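PDB 4BPS: FKBO from Streptomyces hygroscopicus, which catalyses the hydrolysis of chorismate to pyruvate and a dihydroxycyclohexadiene carboxylic acid, a step in making the immunosuppressants FK506 and FK520. Local coordinates for residues R110-A116 with D157-R162; L134-Y140 with M176-I182; R239-T245 with E338-A344. All coordinates share one frame; numbering follows the deposited sequence.

Contact 1 of 3, residues R110-A116 with D157-R162; sequences RYADATA and DFCVGR. With 3EB (3-(2-carboxyethyl)benzoic acid), chain B.
The carboxylate of D157 meets the Y111 ring at its edge, OD2 near the ring plane and the two planes 52° apart, where helix 112-129 packs on helix 154-169 in this YjgF-fold enzyme. At the edge of the F158 ring lies OAB of the bound 3-(2-carboxyethyl)benzoic acid, while T115 CG2 comes in obliquely, 3.7 Å from F158 CD1. F158 CE2 sits over the centre of one face of the R162 guanidinium. The edge of R162, a substrate-binding residue, faces the ligand: NH1 bonds OAD at 2.8 Å almost in line, and NH2 bonds OAB, a two-pronged grip on the benzoate. With CG anti to the backbone N (chi1 -173°), D157 reaches the start of helix 112-129. Its OD2 takes the N-H of the N-cap residue Y111 at 2.8 Å, syn but tilted 30° out of the carboxylate plane, and also bonds N148; OD1 accepts a weak bond from A112 N. G161, having no side chain, lets the helices close to 4.0 Å between its CA and that of A112; a beta carbon there would run into A112 O and T115 CB. T115 OG1 reaches Y111 O from above the carbonyl plane, 2.8 Å away.

Contact 2 of 3, residues L134-Y140 with M176-I182; sequences LARTWNY and MPAATGI. With 3EB (3-(2-carboxyethyl)benzoic acid), chain B.
The guanidinium of R136 meets T180 edge-on, the hydroxyl OG1 lying in its plane, across the parallel strands 133-142 and 178-184 of a beta-alpha-beta unit whose connecting helix is 154-169. NH2 gives T180 OG1 a bond of 2.9 Å and T137 O another of 2.8 Å, so one nitrogen ties the two strands together; NH1 adds a weak bond to OG1 and a further one to I242 O. A bend at chi2 (-63°) turns the arginine along the sheet toward W138, with NH2 3.3 Å above the plane of the indole, toward the rim. W138 NE1 and T180 OG1 both go on to the carboxylate of E340, which is salt-bridged to K297 and has a long, weak pairing with R136 NH1. Replacing R136 by an alanine would probably leave T180 OG1 and I242 O without the guanidinium N-H groups, T137 O with just a weak bond from T180 N, and a gap over the W138 ring. Farther along the same face, I182 CG2 approaches the Y140 ring obliquely, 3.4 Å from CD1. T137, A179, N139 and G181 belong to the other face, where the ligand lies. There G181 N is 3.4 Å from ligand CAN, and a beta carbon on G181 would collide with the benzoate carbon CAL. Between the backbones, T137 N bonds A178 O and I182 N bonds N139 O. At the start of the pair, P177 CD packs 3.7 Å from L134 CB, beside a classic beta bulge in which A135 and R136 both face L194. N139 holds its OD1 to Y119 and doubles its grip on the neighbouring strand: N and ND2 reach T180 O from opposite faces of the carbonyl plane, ND2 at 3.0 Å.

Contact 3 of 3, residues R239-T245 with E338-A344; sequences RLFISAT and EIEGMVA. With 3EB (3-(2-carboxyethyl)benzoic acid), chain B.
E338, the proton acceptor of the active site, runs alongside T245 and A244 where strands 239-249 and 337-343 pair antiparallel. Its CB lies 3.5 Å from T245 O and its CG stays close to the same carbonyl oxygen. With CG anti to the carbonyl carbon (chi1 -74°) and the chain extended beyond, CD then passes the methyl of A244. OE1 ends 3.5 Å from A244 CB, with I182 touching the side chain from strand 178-184. OE2 goes on to the ligand, 3.2 Å from its CA and as near to C2, and thus meets the carboxyethyl arm at its two methylene carbons. The backbones bond in pairs at L240 with V343 and at T245 with I339, whereas I242 N alone bonds G341 O; between I242 and T245 the register slips by one residue. This beta bulge turns S243 away from strand 337-343, its OG bonded to A227 O and A179 N. Past it, T245 N meets I339 O at 2.8 Å from above the carbonyl plane. The buried G341 N has no partner. Toward the chain end, F241 and M342 (selenomethionine) lie side by side pointing the same way, in a Met-aromatic contact: SE is at the ring edge, 3.9 Å from F241 CE1, and R239 CB lies over one face of that ring, toward its rim. R239 sends NE and NH2 to the carbonyls of P20 and A19, while NH1 bonds a lone pair of the C-terminal carboxylate, A344 O, at 2.9 Å.

Contacts 1 and 2 interleave along the chain: helix 112-129, strand 133-142, helix 154-169 and strand 178-184 follow in that order, all within the chorismatase N-terminal region, with the contact centres about 15 Å apart and F158 touching N139. Contact 3 comes later, in another sheet; its centre lies about 10 Å from that of contact 2 and about 25 Å from that of contact 1. Strand 178-184, outermost in its own sheet, joins the two sheets through the A179-A244 backbone bond, while T180 and W138 reach the E340 carboxylate by probable hydrogen bonds. The ligand spans this seam: contact 1 holds its benzoate, contact 2 lines its ring, and contact 3 brings the active-site glutamate to its carboxyethyl arm.

Contact 1 of 3, residues R110-A116 with D157-R162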
loop_
_atom_site.group_PDB
_atom_site.type_symbol
_atom_site.label_atom_id
_atom_site.label_comp_id
_atom_site.label_asym_id
_atom_site.label_seq_id
_atom_site.Cartn_x
_atom_site.Cartn_y
_atom_site.Cartn_z
ATOM N N ARG A 110 -8.101 19.526 -8.019
ATOM C CA ARG A 110 -7.086 19.085 -8.974
ATOM C C ARG A 110 -5.957 18.420 -8.194
ATOM O O ARG A 110 -5.571 18.952 -7.146
ATOM C CB ARG A 110 -6.502 20.313 -9.754
ATOM C CG ARG A 110 -7.523 21.136 -10.535
ATOM C CD ARG A 110 -6.859 22.201 -11.420
ATOM N NE ARG A 110 -7.807 23.019 -12.192
ATOM C CZ ARG A 110 -8.270 24.217 -11.826
ATOM N NH1 ARG A 110 -9.120 24.864 -12.611
ATOM N NH2 ARG A 110 -7.899 24.790 -10.682
ATOM N N TYR A 111 -5.386 17.319 -8.691
ATOM C CA TYR A 111 -4.365 16.604 -7.929
ATOM C C TYR A 111 -3.087 16.301 -8.672
ATOM O O TYR A 111 -2.092 15.985 -8.002
ATOM C CB TYR A 111 -4.922 15.279 -7.397
ATOM C CG TYR A 111 -5.975 15.428 -6.347
ATOM C CD1 TYR A 111 -5.647 15.876 -5.069
ATOM C CD2 TYR A 111 -7.303 15.127 -6.624
ATOM C CE1 TYR A 111 -6.597 16.011 -4.097
ATOM C CE2 TYR A 111 -8.277 15.257 -5.637
ATOM C CZ TYR A 111 -7.905 15.698 -4.368
ATOM O OH TYR A 111 -8.830 15.838 -3.348
ATOM N N ALA A 112 -3.033 16.354 -10.006
ATOM C CA ALA A 112 -1.814 15.886 -10.679
ATOM C C ALA A 112 -0.569 16.660 -10.259
ATOM O O ALA A 112 0.462 16.064 -9.952
ATOM C CB ALA A 112 -1.962 15.927 -12.198
ATOM N N ASP A 113 -0.631 17.991 -10.300
ATOM C CA ASP A 113 0.550 18.777 -9.979
ATOM C C ASP A 113 0.985 18.537 -8.525
ATOM O O ASP A 113 2.172 18.377 -8.229
ATOM C CB ASP A 113 0.283 20.258 -10.218
ATOM C CG ASP A 113 -0.005 20.569 -11.676
ATOM O OD1 ASP A 113 0.602 19.941 -12.573
ATOM O OD2 ASP A 113 -0.828 21.459 -11.940
ATOM N N ALA A 114 0.030 18.489 -7.612
ATOM C CA ALA A 114 0.350 18.273 -6.202
ATOM C C ALA A 114 0.900 16.867 -5.954
ATOM O O ALA A 114 1.778 16.685 -5.105
ATOM C CB ALA A 114 -0.890 18.496 -5.361
ATOM N N THR A 115 0.398 15.891 -6.707
ATOM C CA THR A 115 0.864 14.510 -6.579
ATOM C C THR A 115 2.287 14.386 -7.136
ATOM O O THR A 115 3.134 13.688 -6.564
ATOM C CB THR A 115 -0.078 13.547 -7.303
ATOM O OG1 THR A 115 -1.368 13.607 -6.686
ATOM C CG2 THR A 115 0.406 12.109 -7.234
ATOM N N ALA A 116 2.559 15.050 -8.253
ATOM C CA ALA A 116 3.901 15.025 -8.814
ATOM C C ALA A 116 4.885 15.646 -7.825
ATOM O O ALA A 116 6.010 15.159 -7.645
ATOM C CB ALA A 116 3.960 15.754 -10.158
ATOM N N ASP A 157 -6.145 11.405 -12.634
ATOM C CA ASP A 157 -5.411 12.632 -12.301
ATOM C C ASP A 157 -4.221 12.293 -11.388
ATOM O O ASP A 157 -3.077 12.717 -11.618
ATOM C CB ASP A 157 -6.439 13.536 -11.610
ATOM C CG ASP A 157 -5.969 14.955 -11.312
ATOM O OD1 ASP A 157 -5.074 15.503 -11.996
ATOM O OD2 ASP A 157 -6.590 15.522 -10.392
ATOM N N PHE A 158 -4.481 11.474 -10.363
ATOM C CA PHE A 158 -3.424 10.958 -9.495
ATOM C C PHE A 158 -2.361 10.196 -10.307
ATOM O O PHE A 158 -1.162 10.391 -10.099
ATOM C CB PHE A 158 -4.069 10.059 -8.422
ATOM C CG PHE A 158 -3.104 9.095 -7.789
ATOM C CD1 PHE A 158 -2.162 9.532 -6.854
ATOM C CD2 PHE A 158 -3.103 7.758 -8.147
ATOM C CE1 PHE A 158 -1.236 8.657 -6.307
ATOM C CE2 PHE A 158 -2.185 6.877 -7.583
ATOM C CZ PHE A 158 -1.248 7.334 -6.677
ATOM N N CYS A 159 -2.791 9.317 -11.217
ATOM C CA CYS A 159 -1.825 8.566 -12.008
ATOM C C CYS A 159 -0.956 9.481 -12.864
ATOM O O CYS A 159 0.231 9.191 -13.053
ATOM C CB CYS A 159 -2.525 7.533 -12.905
ATOM S SG CYS A 159 -3.068 6.023 -12.029
ATOM N N VAL A 160 -1.541 10.543 -13.443
ATOM C CA VAL A 160 -0.753 11.508 -14.206
ATOM C C VAL A 160 0.356 12.081 -13.309
ATOM O O VAL A 160 1.527 12.151 -13.712
ATOM C CB VAL A 160 -1.642 12.646 -14.761
ATOM C CG1 VAL A 160 -0.795 13.793 -15.303
ATOM C CG2 VAL A 160 -2.578 12.110 -15.849
ATOM N N GLY A 161 -0.006 12.525 -12.109
ATOM C CA GLY A 161 0.981 13.108 -11.223
ATOM C C GLY A 161 2.089 12.157 -10.794
ATOM O O GLY A 161 3.270 12.514 -10.775
ATOM N N ARG A 162 1.710 10.934 -10.434
ATOM C CA ARG A 162 2.719 9.951 -10.070
ATOM C C ARG A 162 3.680 9.699 -11.235
ATOM O O ARG A 162 4.890 9.702 -11.066
ATOM C CB ARG A 162 2.035 8.675 -9.595
ATOM C CG ARG A 162 2.999 7.530 -9.345
ATOM C CD ARG A 162 2.340 6.329 -8.643
ATOM N NE ARG A 162 1.238 5.766 -9.445
ATOM C CZ ARG A 162 0.409 4.820 -9.011
ATOM N NH1 ARG A 162 0.543 4.290 -7.780
ATOM N NH2 ARG A 162 -0.580 4.405 -9.801
HETATM C C 3EB B . -5.020 -2.948 -10.494
HETATM O O 3EB B . -4.734 -2.134 -11.378
HETATM C CA 3EB B . -6.008 -2.630 -9.406
HETATM O OAB 3EB B . -2.516 2.784 -8.524
HETATM O OAD 3EB B . -1.166 2.289 -6.835
HETATM C CAE 3EB B . -3.863 -1.921 -7.362
HETATM C CAF 3EB B . -2.692 -1.626 -6.674
HETATM C CAG 3EB B . -4.502 -0.943 -8.124
HETATM C CAH 3EB B . -2.150 -0.353 -6.725
HETATM C CAL 3EB B . -2.137 2.000 -7.631
HETATM C CAM 3EB B . -3.932 0.329 -8.180
HETATM C CAN 3EB B . -2.750 0.631 -7.503
HETATM O OXT 3EB B . -4.538 -4.144 -10.476
HETATM C C2 3EB B . -5.816 -1.206 -8.844
#

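Contact 2 of 3, residues L134-Y140 with M176-I182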
loop_
_atom_site.group_PDB
_atom_site.type_symbol
_atom_site.label_atom_id
_atom_site.label_comp_id
_atom_site.label_asym_id
_atom_site.label_seq_id
_atom_site.Cartn_x
_atom_site.Cartn_y
_atom_site.Cartn_z
ATOM N N LEU A 134 12.875 1.880 -2.754
ATOM C CA LEU A 134 11.518 1.842 -2.229
ATOM C C LEU A 134 11.032 0.395 -2.135
ATOM O O LEU A 134 11.275 -0.406 -3.033
ATOM C CB LEU A 134 10.557 2.637 -3.116
ATOM C CG LEU A 134 10.689 4.146 -3.021
ATOM C CD1 LEU A 134 9.899 4.783 -4.166
ATOM C CD2 LEU A 134 10.137 4.652 -1.685
ATOM N N ALA A 135 10.347 0.094 -1.038
ATOM C CA ALA A 135 9.912 -1.261 -0.717
ATOM C C ALA A 135 8.404 -1.456 -0.761
ATOM O O ALA A 135 7.941 -2.578 -0.956
ATOM C CB ALA A 135 10.397 -1.648 0.679
ATOM N N ARG A 136 7.647 -0.389 -0.512
ATOM C CA ARG A 136 6.197 -0.498 -0.445
ATOM C C ARG A 136 5.647 0.914 -0.459
ATOM O O ARG A 136 6.203 1.779 0.236
ATOM C CB ARG A 136 5.751 -1.216 0.837
ATOM C CG ARG A 136 4.671 -2.243 0.662
ATOM C CD ARG A 136 3.332 -1.692 0.168
ATOM N NE ARG A 136 2.280 -2.711 0.184
ATOM C CZ ARG A 136 1.046 -2.446 -0.215
ATOM N NH1 ARG A 136 0.110 -3.382 -0.161
ATOM N NH2 ARG A 136 0.763 -1.250 -0.684
ATOM N N THR A 137 4.595 1.183 -1.221
ATOM C CA THR A 137 3.918 2.459 -1.163
ATOM C C THR A 137 2.422 2.235 -0.982
ATOM O O THR A 137 1.876 1.210 -1.397
ATOM C CB THR A 137 4.138 3.302 -2.450
ATOM O OG1 THR A 137 3.573 2.624 -3.577
ATOM C CG2 THR A 137 5.606 3.595 -2.679
ATOM N N TRP A 138 1.758 3.230 -0.382
ATOM C CA TRP A 138 0.298 3.231 -0.298
ATOM C C TRP A 138 -0.182 4.628 -0.658
ATOM O O TRP A 138 0.423 5.624 -0.254
ATOM C CB TRP A 138 -0.197 2.928 1.105
ATOM C CG TRP A 138 0.054 1.545 1.650
ATOM C CD1 TRP A 138 -0.854 0.532 1.734
ATOM C CD2 TRP A 138 1.281 1.047 2.251
ATOM N NE1 TRP A 138 -0.284 -0.557 2.360
ATOM C CE2 TRP A 138 1.021 -0.276 2.672
ATOM C CE3 TRP A 138 2.549 1.591 2.485
ATOM C CZ2 TRP A 138 1.981 -1.065 3.324
ATOM C CZ3 TRP A 138 3.500 0.808 3.128
ATOM C CH2 TRP A 138 3.205 -0.505 3.547
ATOM N N ASN A 139 -1.305 4.676 -1.362
ATOM C CA ASN A 139 -1.951 5.926 -1.762
ATOM C C ASN A 139 -3.421 5.833 -1.382
ATOM O O ASN A 139 -4.157 5.000 -1.918
ATOM C CB ASN A 139 -1.832 6.153 -3.278
ATOM C CG ASN A 139 -0.409 6.005 -3.772
ATOM O OD1 ASN A 139 0.379 6.934 -3.666
ATOM N ND2 ASN A 139 -0.066 4.815 -4.296
ATOM N N TYR A 140 -3.817 6.693 -0.443
ATOM C CA TYR A 140 -5.209 6.771 0.034
ATOM C C TYR A 140 -5.782 8.035 -0.600
ATOM O O TYR A 140 -5.394 9.146 -0.225
ATOM C CB TYR A 140 -5.255 6.810 1.554
ATOM C CG TYR A 140 -4.608 5.580 2.187
ATOM C CD1 TYR A 140 -5.275 4.358 2.183
ATOM C CD2 TYR A 140 -3.343 5.624 2.759
ATOM C CE1 TYR A 140 -4.724 3.232 2.742
ATOM C CE2 TYR A 140 -2.768 4.499 3.329
ATOM C CZ TYR A 140 -3.463 3.299 3.324
ATOM O OH TYR A 140 -2.963 2.154 3.870
HETATM N N MSE A 176 9.491 0.609 -9.142
HETATM C CA MSE A 176 8.437 0.899 -8.182
HETATM C C MSE A 176 7.957 -0.397 -7.549
HETATM O O MSE A 176 7.653 -1.369 -8.237
HETATM C CB MSE A 176 7.266 1.649 -8.808
HETATM C CG MSE A 176 7.624 3.035 -9.389
HETATM SE SE MSE A 176 8.500 4.249 -8.135
HETATM C CE MSE A 176 7.012 4.564 -6.992
ATOM N N PRO A 177 7.828 -0.405 -6.218
ATOM C CA PRO A 177 7.530 -1.659 -5.515
ATOM C C PRO A 177 6.026 -1.898 -5.402
ATOM O O PRO A 177 5.206 -1.254 -6.073
ATOM C CB PRO A 177 8.140 -1.426 -4.125
ATOM C CG PRO A 177 7.931 0.055 -3.930
ATOM C CD PRO A 177 8.247 0.654 -5.285
ATOM N N ALA A 178 5.660 -2.833 -4.534
ATOM C CA ALA A 178 4.281 -3.112 -4.214
ATOM C C ALA A 178 3.567 -1.810 -3.828
ATOM O O ALA A 178 4.163 -0.917 -3.193
ATOM C CB ALA A 178 4.225 -4.103 -3.056
ATOM N N ALA A 179 2.290 -1.735 -4.195
ATOM C CA ALA A 179 1.511 -0.521 -3.980
ATOM C C ALA A 179 0.056 -0.812 -3.676
ATOM O O ALA A 179 -0.451 -1.925 -3.902
ATOM C CB ALA A 179 1.599 0.398 -5.227
ATOM N N THR A 180 -0.599 0.220 -3.164
ATOM C CA THR A 180 -2.050 0.305 -3.039
ATOM C C THR A 180 -2.488 1.655 -3.569
ATOM O O THR A 180 -1.833 2.661 -3.281
ATOM C CB THR A 180 -2.452 0.181 -1.579
ATOM O OG1 THR A 180 -2.099 -1.135 -1.148
ATOM C CG2 THR A 180 -3.938 0.430 -1.341
ATOM N N GLY A 181 -3.584 1.670 -4.339
ATOM C CA GLY A 181 -4.223 2.893 -4.817
ATOM C C GLY A 181 -5.702 2.756 -4.519
ATOM O O GLY A 181 -6.429 2.093 -5.263
ATOM N N ILE A 182 -6.153 3.337 -3.411
ATOM C CA ILE A 182 -7.461 2.996 -2.871
ATOM C C ILE A 182 -8.169 4.275 -2.452
ATOM O O ILE A 182 -7.510 5.291 -2.209
ATOM C CB ILE A 182 -7.273 2.002 -1.675
ATOM C CG1 ILE A 182 -8.534 1.197 -1.423
ATOM C CG2 ILE A 182 -6.783 2.732 -0.402
ATOM C CD1 ILE A 182 -8.760 0.142 -2.479
HETATM C C 3EB B . -5.020 -2.948 -10.494
HETATM O O 3EB B . -4.734 -2.134 -11.378
HETATM C CA 3EB B . -6.008 -2.630 -9.406
HETATM O OAB 3EB B . -2.516 2.784 -8.524
HETATM O OAD 3EB B . -1.166 2.289 -6.835
HETATM C CAE 3EB B . -3.863 -1.921 -7.362
HETATM C CAF 3EB B . -2.692 -1.626 -6.674
HETATM C CAG 3EB B . -4.502 -0.943 -8.124
HETATM C CAH 3EB B . -2.150 -0.353 -6.725
HETATM C CAL 3EB B . -2.137 2.000 -7.631
HETATM C CAM 3EB B . -3.932 0.329 -8.180
HETATM C CAN 3EB B . -2.750 0.631 -7.503
HETATM O OXT 3EB B . -4.538 -4.144 -10.476
HETATM C C2 3EB B . -5.816 -1.206 -8.844
HETATM O O HOH W 1 5.117 1.502 -5.606
#

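Contact 3 of 3, residues R239-T245 with E338-A344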
loop_
_atom_site.group_PDB
_atom_site.type_symbol
_atom_site.label_atom_id
_atom_site.label_comp_id
_atom_site.label_asym_id
_atom_site.label_seq_id
_atom_site.Cartn_x
_atom_site.Cartn_y
_atom_site.Cartn_z
ATOM N N ARG A 239 11.012 -10.067 3.940
ATOM C CA ARG A 239 9.560 -9.949 3.959
ATOM C C ARG A 239 9.032 -9.961 2.543
ATOM O O ARG A 239 9.695 -9.488 1.610
ATOM C CB ARG A 239 9.135 -8.594 4.549
ATOM C CG ARG A 239 9.844 -8.207 5.832
ATOM C CD ARG A 239 9.499 -9.122 6.993
ATOM N NE ARG A 239 10.009 -8.526 8.230
ATOM C CZ ARG A 239 10.317 -9.203 9.327
ATOM N NH1 ARG A 239 10.156 -10.511 9.416
ATOM N NH2 ARG A 239 10.785 -8.539 10.371
ATOM N N LEU A 240 7.815 -10.458 2.382
ATOM C CA LEU A 240 7.128 -10.385 1.097
ATOM C C LEU A 240 5.904 -9.486 1.241
ATOM O O LEU A 240 4.942 -9.846 1.901
ATOM C CB LEU A 240 6.727 -11.789 0.665
ATOM C CG LEU A 240 6.086 -11.925 -0.719
ATOM C CD1 LEU A 240 6.987 -11.393 -1.822
ATOM C CD2 LEU A 240 5.792 -13.418 -0.937
ATOM N N PHE A 241 5.963 -8.295 0.650
ATOM C CA PHE A 241 4.847 -7.353 0.688
ATOM C C PHE A 241 4.003 -7.537 -0.570
ATOM O O PHE A 241 4.539 -7.458 -1.686
ATOM C CB PHE A 241 5.375 -5.918 0.715
ATOM C CG PHE A 241 6.249 -5.621 1.908
ATOM C CD1 PHE A 241 5.760 -5.753 3.195
ATOM C CD2 PHE A 241 7.565 -5.227 1.750
ATOM C CE1 PHE A 241 6.570 -5.482 4.307
ATOM C CE2 PHE A 241 8.384 -4.948 2.851
ATOM C CZ PHE A 241 7.876 -5.052 4.124
ATOM N N ILE A 242 2.701 -7.792 -0.405
ATOM C CA ILE A 242 1.821 -8.029 -1.539
ATOM C C ILE A 242 0.996 -6.762 -1.769
ATOM O O ILE A 242 0.413 -6.212 -0.829
ATOM C CB ILE A 242 0.910 -9.234 -1.295
ATOM C CG1 ILE A 242 1.717 -10.474 -0.863
ATOM C CG2 ILE A 242 0.096 -9.523 -2.564
ATOM C CD1 ILE A 242 0.906 -11.467 -0.081
ATOM N N SER A 243 0.948 -6.307 -3.014
ATOM C CA SER A 243 0.138 -5.139 -3.378
ATOM C C SER A 243 -1.328 -5.368 -3.079
ATOM O O SER A 243 -1.777 -6.516 -2.963
ATOM C CB SER A 243 0.292 -4.871 -4.866
ATOM O OG SER A 243 1.612 -4.437 -5.105
ATOM N N ALA A 244 -2.091 -4.273 -3.015
ATOM C CA ALA A 244 -3.540 -4.407 -3.127
ATOM C C ALA A 244 -3.820 -5.153 -4.428
ATOM O O ALA A 244 -3.298 -4.784 -5.490
ATOM C CB ALA A 244 -4.186 -3.048 -3.136
ATOM N N THR A 245 -4.626 -6.208 -4.326
ATOM C CA THR A 245 -4.841 -7.164 -5.411
ATOM C C THR A 245 -6.338 -7.258 -5.718
ATOM O O THR A 245 -7.136 -7.450 -4.795
ATOM C CB THR A 245 -4.279 -8.530 -4.985
ATOM O OG1 THR A 245 -2.884 -8.404 -4.660
ATOM C CG2 THR A 245 -4.417 -9.549 -6.130
ATOM N N GLU A 338 -10.697 -5.396 -2.950
ATOM C CA GLU A 338 -9.281 -5.684 -3.130
ATOM C C GLU A 338 -8.699 -6.140 -1.798
ATOM O O GLU A 338 -9.237 -5.811 -0.735
ATOM C CB GLU A 338 -8.490 -4.459 -3.550
ATOM C CG GLU A 338 -8.696 -4.060 -4.960
ATOM C CD GLU A 338 -7.742 -2.955 -5.346
ATOM O OE1 GLU A 338 -7.328 -2.173 -4.435
ATOM O OE2 GLU A 338 -7.393 -2.837 -6.526
ATOM N N ILE A 339 -7.592 -6.873 -1.863
ATOM C CA ILE A 339 -6.940 -7.394 -0.684
ATOM C C ILE A 339 -5.437 -7.147 -0.783
ATOM O O ILE A 339 -4.836 -7.424 -1.825
ATOM C CB ILE A 339 -7.192 -8.905 -0.530
ATOM C CG1 ILE A 339 -8.685 -9.229 -0.609
ATOM C CG2 ILE A 339 -6.605 -9.421 0.784
ATOM C CD1 ILE A 339 -9.103 -9.894 -1.865
ATOM N N GLU A 340 -4.835 -6.636 0.299
ATOM C CA GLU A 340 -3.391 -6.553 0.423
ATOM C C GLU A 340 -2.969 -7.341 1.667
ATOM O O GLU A 340 -3.782 -7.651 2.537
ATOM C CB GLU A 340 -2.921 -5.090 0.547
ATOM C CG GLU A 340 -3.395 -4.398 1.803
ATOM C CD GLU A 340 -2.878 -2.974 1.917
ATOM O OE1 GLU A 340 -3.237 -2.134 1.066
ATOM O OE2 GLU A 340 -2.095 -2.680 2.873
ATOM N N GLY A 341 -1.670 -7.592 1.803
ATOM C CA GLY A 341 -1.162 -8.231 2.992
ATOM C C GLY A 341 0.333 -8.485 2.838
ATOM O O GLY A 341 0.963 -8.016 1.892
HETATM N N MSE A 342 0.897 -9.283 3.742
HETATM C CA MSE A 342 2.341 -9.548 3.695
HETATM C C MSE A 342 2.635 -10.920 4.272
HETATM O O MSE A 342 1.824 -11.505 4.997
HETATM C CB MSE A 342 3.137 -8.466 4.438
HETATM C CG MSE A 342 2.864 -8.388 5.924
HETATM SE SE MSE A 342 4.090 -7.168 6.838
HETATM C CE MSE A 342 5.575 -8.379 6.938
ATOM N N VAL A 343 3.808 -11.440 3.941
ATOM C CA VAL A 343 4.340 -12.619 4.601
ATOM C C VAL A 343 5.594 -12.195 5.360
ATOM O O VAL A 343 6.563 -11.714 4.770
ATOM C CB VAL A 343 4.682 -13.734 3.595
ATOM C CG1 VAL A 343 5.142 -14.998 4.327
ATOM C CG2 VAL A 343 3.470 -14.063 2.748
ATOM N N ALA A 344 5.539 -12.335 6.685
ATOM C CA ALA A 344 6.651 -11.937 7.550
ATOM C C ALA A 344 7.777 -12.970 7.527
ATOM O O ALA A 344 8.894 -12.644 7.974
ATOM C CB ALA A 344 6.156 -11.768 8.964
ATOM O OXT ALA A 344 7.579 -14.119 7.072
HETATM C C 3EB B . -5.020 -2.948 -10.494
HETATM O O 3EB B . -4.734 -2.134 -11.378
HETATM C CA 3EB B . -6.008 -2.630 -9.406
HETATM O OAB 3EB B . -2.516 2.784 -8.524
HETATM O OAD 3EB B . -1.166 2.289 -6.835
HETATM C CAE 3EB B . -3.863 -1.921 -7.362
HETATM C CAF 3EB B . -2.692 -1.626 -6.674
HETATM C CAG 3EB B . -4.502 -0.943 -8.124
HETATM C CAH 3EB B . -2.150 -0.353 -6.725
HETATM C CAL 3EB B . -2.137 2.000 -7.631
HETATM C CAM 3EB B . -3.932 0.329 -8.180
HETATM C CAN 3EB B . -2.750 0.631 -7.503
HETATM O OXT 3EB B . -4.538 -4.144 -10.476
HETATM C C2 3EB B . -5.816 -1.206 -8.844
#